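Local coordinates for geranyltranstransferase (Campylobacter jejuni, PDB 3NPK), which probably catalyses the condensation of geranyl diphosphate with isopentenyl diphosphate to farnesyl diphosphate, releasing pyrophosphate, at residues Y201-K206 with E261-K266; A124-E129 with C187-L192. All blocks are in the same frame, centred on the assembly; numbering follows the deposited sequence. Where two conformers were deposited one is given.

Overall arrangement
Contact 1 pairs two helices and contact 2 joins the ends of two others in the mainly helical polyprenyl synthetase fold, and in the chain they stand in series: contact 2 is complete before contact 1 begins. Their centres are 22 Å apart and their nearest atoms about 6 Å, so they do not touch. The link between them is short all the same, because helix 164-189, which ends in contact 2, is followed directly by helix 194-220, which carries residues 201-206 of contact 1. Neither contact includes any of the residues that hold pyrophosphate, among them Lys40, Arg43 and Arg92. The centres of contacts 1 and 2 lie 17 and 19 Å from the centre of the chain.

Contact 1. Residues Y201-K206 with E261-K266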
loop_
_atom_site.group_PDB
_atom_site.type_symbol
_atom_site.label_atom_id
_atom_site.label_comp_id
_atom_site.label_asym_id
_atom_site.label_seq_id
_atom_site.Cartn_x
_atom_site.Cartn_y
_atom_site.Cartn_z
ATOM N N TYR A 201 -6.988 -6.214 21.110
ATOM C CA TYR A 201 -7.447 -5.373 20.002
ATOM C C TYR A 201 -8.554 -4.423 20.473
ATOM O O TYR A 201 -8.530 -3.227 20.187
ATOM C CB TYR A 201 -7.927 -6.246 18.850
ATOM C CG TYR A 201 -8.384 -5.493 17.621
ATOM C CD1 TYR A 201 -7.499 -5.184 16.593
ATOM C CD2 TYR A 201 -9.708 -5.100 17.485
ATOM C CE1 TYR A 201 -7.930 -4.513 15.450
ATOM C CE2 TYR A 201 -10.147 -4.425 16.353
ATOM C CZ TYR A 201 -9.254 -4.131 15.342
ATOM O OH TYR A 201 -9.681 -3.469 14.219
ATOM N N LYS A 202 -9.517 -4.954 21.220
ATOM C CA LYS A 202 -10.611 -4.126 21.725
ATOM C C LYS A 202 -10.121 -3.036 22.675
ATOM O O LYS A 202 -10.650 -1.923 22.678
ATOM C CB LYS A 202 -11.669 -4.996 22.393
ATOM C CG LYS A 202 -12.441 -5.827 21.405
ATOM C CD LYS A 202 -13.525 -6.617 22.112
ATOM C CE LYS A 202 -14.459 -7.297 21.118
ATOM N NZ LYS A 202 -15.823 -7.512 21.690
ATOM N N LEU A 203 -9.089 -3.330 23.457
ATOM C CA LEU A 203 -8.489 -2.303 24.306
ATOM C C LEU A 203 -7.871 -1.197 23.450
ATOM O O LEU A 203 -8.036 -0.008 23.745
ATOM C CB LEU A 203 -7.444 -2.916 25.234
ATOM C CG LEU A 203 -6.547 -1.940 25.997
ATOM C CD1 LEU A 203 -7.363 -1.088 26.976
ATOM C CD2 LEU A 203 -5.443 -2.705 26.754
ATOM N N GLY A 204 -7.183 -1.579 22.376
ATOM C CA GLY A 204 -6.662 -0.581 21.444
ATOM C C GLY A 204 -7.743 0.332 20.874
ATOM O O GLY A 204 -7.542 1.545 20.757
ATOM N N LEU A 205 -8.901 -0.235 20.535
ATOM C CA LEU A 205 -10.003 0.575 20.003
ATOM C C LEU A 205 -10.438 1.603 21.032
ATOM O O LEU A 205 -10.721 2.761 20.697
ATOM C CB LEU A 205 -11.200 -0.300 19.653
ATOM C CG LEU A 205 -11.025 -1.281 18.506
ATOM C CD1 LEU A 205 -12.322 -2.074 18.356
ATOM C CD2 LEU A 205 -10.627 -0.580 17.180
ATOM N N LYS A 206 -10.508 1.173 22.290
ATOM C CA LYS A 206 -10.929 2.070 23.364
ATOM C C LYS A 206 -9.911 3.193 23.571
ATOM O O LYS A 206 -10.276 4.351 23.735
ATOM C CB LYS A 206 -11.158 1.295 24.663
ATOM C CG LYS A 206 -11.911 2.092 25.709
ATOM C CD LYS A 206 -12.301 1.229 26.888
ATOM C CE LYS A 206 -13.404 0.274 26.513
ATOM N NZ LYS A 206 -13.822 -0.523 27.694
ATOM N N GLU A 261 -8.666 0.843 32.708
ATOM C CA GLU A 261 -7.935 0.438 33.906
ATOM C C GLU A 261 -8.259 -1.015 34.270
ATOM O O GLU A 261 -7.371 -1.806 34.624
ATOM C CB GLU A 261 -8.277 1.389 35.062
ATOM C CG GLU A 261 -7.721 0.998 36.429
ATOM C CD GLU A 261 -8.079 2.019 37.509
ATOM O OE1 GLU A 261 -7.801 3.219 37.317
ATOM O OE2 GLU A 261 -8.651 1.627 38.547
ATOM N N GLN A 262 -9.537 -1.376 34.173
ATOM C CA GLN A 262 -9.957 -2.748 34.446
ATOM C C GLN A 262 -9.404 -3.720 33.402
ATOM O O GLN A 262 -8.952 -4.826 33.736
ATOM C CB GLN A 262 -11.482 -2.827 34.494
ATOM C CG GLN A 262 -12.081 -1.944 35.564
ATOM C CD GLN A 262 -13.587 -1.923 35.524
ATOM O OE1 GLN A 262 -14.235 -2.963 35.359
ATOM N NE2 GLN A 262 -14.162 -0.739 35.688
ATOM N N ASP A 263 -9.431 -3.299 32.140
ATOM C CA ASP A 263 -8.914 -4.116 31.047
ATOM C C ASP A 263 -7.406 -4.336 31.182
ATOM O O ASP A 263 -6.896 -5.421 30.891
ATOM C CB ASP A 263 -9.234 -3.479 29.692
ATOM C CG ASP A 263 -10.733 -3.334 29.446
ATOM O OD1 ASP A 263 -11.517 -4.130 30.013
ATOM O OD2 ASP A 263 -11.122 -2.424 28.679
ATOM N N LEU A 264 -6.695 -3.314 31.642
ATOM C CA LEU A 264 -5.251 -3.433 31.814
ATOM C C LEU A 264 -4.909 -4.421 32.930
ATOM O O LEU A 264 -3.905 -5.132 32.833
ATOM C CB LEU A 264 -4.620 -2.060 32.078
ATOM C CG LEU A 264 -4.519 -1.140 30.856
ATOM C CD1 LEU A 264 -4.286 0.299 31.283
ATOM C CD2 LEU A 264 -3.420 -1.613 29.911
ATOM N N GLU A 265 -5.745 -4.471 33.975
ATOM C CA GLU A 265 -5.534 -5.413 35.077
ATOM C C GLU A 265 -5.590 -6.853 34.610
ATOM O O GLU A 265 -5.063 -7.733 35.279
ATOM C CB GLU A 265 -6.538 -5.217 36.221
ATOM C CG GLU A 265 -6.253 -3.967 37.041
ATOM C CD GLU A 265 -6.601 -4.094 38.522
ATOM O OE1 GLU A 265 -7.424 -4.959 38.893
ATOM O OE2 GLU A 265 -6.036 -3.317 39.323
ATOM N N LYS A 266 -6.221 -7.092 33.463
ATOM C CA LYS A 266 -6.319 -8.442 32.900
ATOM C C LYS A 266 -5.128 -8.847 32.021
ATOM O O LYS A 266 -5.064 -9.972 31.531
ATOM C CB LYS A 266 -7.608 -8.576 32.090
ATOM C CG LYS A 266 -8.866 -8.522 32.922
ATOM C CD LYS A 266 -8.941 -9.725 33.835
ATOM C CE LYS A 266 -10.300 -9.844 34.493
ATOM N NZ LYS A 266 -10.247 -10.914 35.506
#
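Leu203 and Lys206, one helical turn apart, carry the side of 201-206 that meets 261-266, and Asp263 and Leu264 receive them. Ahead of them in sequence, Tyr201 turns to another neighbour: its ring packs on helix 164-189 and its hydroxyl is hydrogen-bonded to Asn141. Leu203 comes next and divides its two methyls between the partners. The Leu203 and Asp263 side chains pass in opposite directions, CD1 of Leu203 4.1 Å from CB of Asp263, while CD2 meets CD2 of Leu264 at 3.9 Å, the two leucine side chains crossing at about a right angle. Leu264 also packs on Ile275 and Ile279, so this methyl pair continues into helix 269-282. Here two neighbouring helices of the all-alpha polyprenyl synthetase fold run nearly antiparallel, at 154° between their segment axes. Those axes stay 10.8 Å apart at closest, a wide spacing bridged by these four side chains, with the nearest CA atoms, of Leu203 and Asp263, still 7.0 Å apart. At Lys206 the side chain leaves with CG opposite the backbone N (chi1 -166°), then bends at chi3 (-72°), which turns the ammonium across the end of the aspartate. NZ lies 3.4 Å from OD2 of Asp263, a salt bridge whose hydrogen bond is weak; the stronger polar partner of this lysine is Glu259, one turn earlier on helix 246-265, so two carboxylates share one ammonium.

Contact 2. Residues A124-E129 with C187-L192; sequences AHLKDE and CEICEL
With chi1 near -67° in Lys127 and -70° in Glu191, both side chains set out with CG opposite their own carbonyl carbon. A bend at chi3 (-72°) then brings the lysine end across the glutamate at about a right angle. Its NZ faces the end of the carboxylate, 3.1 Å from Glu191 OE2 and 3.2 Å from Glu191 OE1. The first bond arrives on the syn side of OE2, somewhat out of the carboxylate plane, and the second is weak. Beside this pair, Leu126 places CD1 4.2 Å from CG1 of Ile189, in an apolar layer that also includes Val65 of helix 59-80. The contact joins two helix ends: Lys127 is the N-cap residue of helix 128-142, and Glu191, with positive phi, closes helix 164-189 in a Schellman motif. One water donates to Glu191 OE2 at 2.6 Å and, weakly, to Glu129 OE2 at 2.7 Å; Glu129 also packs on Asp128 of the second subunit. OE2 of Glu129 and OE2 of Glu191 lie 4.9 Å apart, like charges without contact. The lysine charge and the bridging water would therefore be expected to ease their mutual repulsion and to favour an ionised Glu191.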
loop_
_atom_site.group_PDB
_atom_site.type_symbol
_atom_site.label_atom_id
_atom_site.label_comp_id
_atom_site.label_asym_id
_atom_site.label_seq_id
_atom_site.Cartn_x
_atom_site.Cartn_y
_atom_site.Cartn_z
ATOM N N ALA A 124 10.296 -9.930 7.084
ATOM C CA ALA A 124 10.636 -10.107 8.490
ATOM C C ALA A 124 11.117 -11.534 8.758
ATOM O O ALA A 124 10.706 -12.495 8.079
ATOM C CB ALA A 124 9.448 -9.788 9.375
ATOM N N HIS A 125 11.978 -11.681 9.754
ATOM C CA HIS A 125 12.484 -12.994 10.118
ATOM C C HIS A 125 11.526 -13.689 11.091
ATOM O O HIS A 125 11.833 -13.841 12.287
ATOM C CB HIS A 125 13.892 -12.902 10.707
ATOM C CG HIS A 125 14.576 -14.227 10.812
ATOM N ND1 HIS A 125 15.693 -14.557 10.072
ATOM C CD2 HIS A 125 14.279 -15.321 11.550
ATOM C CE1 HIS A 125 16.066 -15.790 10.368
ATOM N NE2 HIS A 125 15.222 -16.278 11.259
ATOM N N LEU A 126 10.357 -14.058 10.564
ATOM C CA LEU A 126 9.290 -14.734 11.295
ATOM C C LEU A 126 8.703 -15.778 10.358
ATOM O O LEU A 126 8.821 -15.660 9.138
ATOM C CB LEU A 126 8.188 -13.729 11.671
ATOM C CG LEU A 126 8.597 -12.610 12.621
ATOM C CD1 LEU A 126 7.515 -11.491 12.616
ATOM C CD2 LEU A 126 8.796 -13.164 14.042
ATOM N N LYS A 127 8.054 -16.798 10.916
ATOM C CA LYS A 127 7.422 -17.817 10.091
ATOM C C LYS A 127 6.440 -17.211 9.110
ATOM O O LYS A 127 5.750 -16.231 9.438
ATOM C CB LYS A 127 6.683 -18.830 10.966
ATOM C CG LYS A 127 7.591 -19.676 11.830
ATOM C CD LYS A 127 6.785 -20.723 12.549
ATOM C CE LYS A 127 5.946 -20.100 13.642
ATOM N NZ LYS A 127 5.486 -21.147 14.605
ATOM N N ASP A 128 6.365 -17.803 7.919
ATOM C CA ASP A 128 5.440 -17.330 6.879
ATOM C C ASP A 128 3.993 -17.288 7.375
ATOM O O ASP A 128 3.258 -16.367 7.034
ATOM C CB ASP A 128 5.523 -18.173 5.601
ATOM C CG ASP A 128 6.796 -17.906 4.804
ATOM O OD1 ASP A 128 7.444 -16.866 5.069
ATOM O OD2 ASP A 128 7.144 -18.718 3.907
ATOM N N GLU A 129 3.586 -18.269 8.181
ATOM C CA GLU A 129 2.227 -18.282 8.707
ATOM C C GLU A 129 1.946 -17.030 9.547
ATOM O O GLU A 129 0.860 -16.438 9.472
ATOM C CB GLU A 129 1.989 -19.558 9.540
ATOM C CG GLU A 129 0.588 -19.677 10.135
ATOM C CD GLU A 129 0.373 -20.931 10.998
ATOM O OE1 GLU A 129 -0.804 -21.291 11.228
ATOM O OE2 GLU A 129 1.364 -21.550 11.454
ATOM N N CYS A 187 0.539 -9.429 19.429
ATOM C CA CYS A 187 0.009 -10.720 19.864
ATOM C C CYS A 187 0.263 -11.786 18.800
ATOM O O CYS A 187 0.627 -12.935 19.117
ATOM C CB CYS A 187 -1.494 -10.614 20.150
ATOM S SG CYS A 187 -1.919 -9.521 21.516
ATOM N N GLU A 188 0.069 -11.417 17.538
ATOM C CA GLU A 188 0.248 -12.373 16.450
ATOM C C GLU A 188 1.702 -12.822 16.312
ATOM O O GLU A 188 1.974 -14.006 16.070
ATOM C CB GLU A 188 -0.308 -11.819 15.139
ATOM C CG GLU A 188 -1.858 -11.756 15.191
ATOM C CD GLU A 188 -2.516 -11.076 14.005
ATOM O OE1 GLU A 188 -1.949 -10.105 13.442
ATOM O OE2 GLU A 188 -3.628 -11.528 13.641
ATOM N N ILE A 189 2.642 -11.891 16.471
ATOM C CA ILE A 189 4.063 -12.270 16.486
ATOM C C ILE A 189 4.327 -13.363 17.533
ATOM O O ILE A 189 5.083 -14.328 17.288
ATOM C CB ILE A 189 4.950 -11.047 16.767
ATOM C CG1 ILE A 189 4.934 -10.114 15.561
ATOM C CG2 ILE A 189 6.390 -11.461 17.097
ATOM C CD1 ILE A 189 5.402 -8.694 15.887
ATOM N N CYS A 190 3.699 -13.207 18.695
ATOM C CA CYS A 190 3.881 -14.124 19.818
ATOM C C CYS A 190 3.010 -15.373 19.745
ATOM O O CYS A 190 3.094 -16.244 20.627
ATOM C CB CYS A 190 3.579 -13.388 21.118
ATOM S SG CYS A 190 4.703 -12.026 21.440
ATOM N N GLU A 191 2.165 -15.444 18.717
ATOM C CA GLU A 191 1.223 -16.550 18.552
ATOM C C GLU A 191 0.340 -16.693 19.797
ATOM O O GLU A 191 0.022 -17.805 20.244
ATOM C CB GLU A 191 1.956 -17.853 18.176
ATOM C CG GLU A 191 2.514 -17.807 16.759
ATOM C CD GLU A 191 3.385 -19.007 16.439
ATOM O OE1 GLU A 191 4.569 -18.982 16.809
ATOM O OE2 GLU A 191 2.891 -19.971 15.810
ATOM N N LEU A 192 -0.073 -15.550 20.348
ATOM C CA LEU A 192 -1.000 -15.537 21.476
ATOM C C LEU A 192 -2.373 -16.031 21.034
ATOM O O LEU A 192 -2.792 -15.811 19.891
ATOM C CB LEU A 192 -1.111 -14.125 22.060
ATOM C CG LEU A 192 -1.934 -13.968 23.340
ATOM C CD1 LEU A 192 -1.282 -14.679 24.532
ATOM C CD2 LEU A 192 -2.138 -12.494 23.641
HETATM O O HOH W 1 2.383 -19.851 13.280
#